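Local coordinates for uncharacterized protein (Nitrosomonas europaea, PDB 6M0Q) that is of unknown function but binds another protein, probably hydroxylamine oxidoreductase, in a six-chain assembly, at residues Ala31-Ala35 and Lys36-Asp40. Sequence-based numbering, arbitrary orientation.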
# COMPACT_ATOMS: atom_id res chain seq x y z
N ALA B 31 6.22 -37.19 -11.27
CA ALA B 31 6.26 -36.89 -12.70
C ALA B 31 5.47 -35.61 -12.95
O ALA B 31 4.37 -35.44 -12.40
CB ALA B 31 5.69 -38.05 -13.51
N PRO B 32 6.02 -34.66 -13.70
CA PRO B 32 5.34 -33.37 -13.82
C PRO B 32 4.02 -33.50 -14.54
O PRO B 32 3.84 -34.36 -15.42
CB PRO B 32 6.34 -32.51 -14.60
CG PRO B 32 7.66 -33.14 -14.31
CD PRO B 32 7.36 -34.62 -14.30
N ILE B 33 3.06 -32.69 -14.11
CA ILE B 33 1.78 -32.55 -14.78
C ILE B 33 1.52 -31.06 -14.85
O ILE B 33 1.61 -30.36 -13.84
CB ILE B 33 0.64 -33.28 -14.03
CG1 ILE B 33 0.99 -34.76 -13.80
CG2 ILE B 33 -0.70 -33.11 -14.79
CD1 ILE B 33 -0.05 -35.54 -13.03
N SER B 34 1.26 -30.58 -16.06
CA SER B 34 1.02 -29.17 -16.27
C SER B 34 -0.21 -28.72 -15.49
O SER B 34 -1.10 -29.51 -15.14
CB SER B 34 0.81 -28.88 -17.74
OG SER B 34 -0.44 -29.43 -18.12
N ALA B 35 -0.26 -27.42 -15.24
CA ALA B 35 -1.39 -26.86 -14.52
C ALA B 35 -2.69 -27.06 -15.29
O ALA B 35 -3.73 -27.37 -14.69
CB ALA B 35 -1.15 -25.38 -14.22
N LYS B 36 -2.66 -26.89 -16.62
CA LYS B 36 -3.90 -27.04 -17.37
C LYS B 36 -4.41 -28.47 -17.29
O LYS B 36 -5.63 -28.70 -17.27
CB LYS B 36 -3.71 -26.64 -18.83
CG LYS B 36 -2.67 -27.43 -19.58
CD LYS B 36 -2.60 -26.96 -21.00
CE LYS B 36 -3.84 -27.37 -21.76
NZ LYS B 36 -3.85 -28.84 -21.94
N ASP B 37 -3.50 -29.44 -17.22
CA ASP B 37 -3.91 -30.83 -17.10
C ASP B 37 -4.45 -31.13 -15.71
O ASP B 37 -5.42 -31.88 -15.56
CB ASP B 37 -2.76 -31.78 -17.45
CG ASP B 37 -2.46 -31.83 -18.96
OD1 ASP B 37 -1.33 -32.26 -19.31
OD2 ASP B 37 -3.33 -31.46 -19.78
N MET B 38 -3.82 -30.57 -14.67
CA MET B 38 -4.37 -30.67 -13.31
C MET B 38 -5.78 -30.10 -13.26
O MET B 38 -6.69 -30.71 -12.67
CB MET B 38 -3.47 -29.93 -12.32
CG MET B 38 -2.14 -30.62 -12.04
SD MET B 38 -2.35 -32.28 -11.36
CE MET B 38 -3.10 -31.95 -9.75
N LEU B 39 -5.97 -28.93 -13.86
CA LEU B 39 -7.29 -28.32 -13.91
C LEU B 39 -8.28 -29.24 -14.60
O LEU B 39 -9.37 -29.50 -14.08
CB LEU B 39 -7.21 -26.97 -14.62
CG LEU B 39 -6.67 -25.96 -13.61
CD1 LEU B 39 -6.14 -24.76 -14.34
CD2 LEU B 39 -7.76 -25.61 -12.60
N ASP B 40 -7.93 -29.74 -15.79
CA ASP B 40 -8.83 -30.62 -16.53
C ASP B 40 -9.11 -31.88 -15.74
O ASP B 40 -10.24 -32.38 -15.73
CB ASP B 40 -8.23 -30.94 -17.90
CG ASP B 40 -8.12 -29.68 -18.78
OD1 ASP B 40 -8.69 -28.64 -18.36
OD2 ASP B 40 -7.50 -29.72 -19.86
O HOH W 1 1.06 -32.52 -18.12
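The carboxylate of Asp37 has the hydroxyl of Ser34 over one face, with OG 3.2 Å from CG. Lys36 NZ stands on the same side, beyond the OD2 edge and tilted from the plane, and forms a long, weak salt bridge to OD2, at 3.4 Å. At the OD1 edge, close to the plane, a water donates to OD1 and accepts from Ser34 N, so it links the carboxylate to the backbone of the loop. Ser34 is the N-cap of helix 35-43. Its chi1 of 70° sets OG between the backbone N and the carbonyl carbon, from where it accepts from Asp37 N at 3.2 Å. Ser34 O takes the next amide, Met38 N, at 3.0 Å. Ala35 O then receives Leu39 N at 2.9 Å, which continues the helical pattern. Next to the cap, Ile33 CG2 lies 3.6 Å from Asp37 CB. The same Ile33 CG2 is 3.9 Å from Met38 SD. The Ile33 side chain crosses both at about a right angle. The bend at chi2 (-59°) sets SD beside Ile33 CG2, and the bend at chi3 turns only CE. Ile33 and Asp37 also touch helix 69-83 of the same chain. The amides of Ile33 and Ala35 bond to side chains of the other protein. The chemistry implies a polar cap beside a small apolar patch: Ser34 satisfies an early helix amide, and the nearby helix start would be expected to favour a negative Asp37.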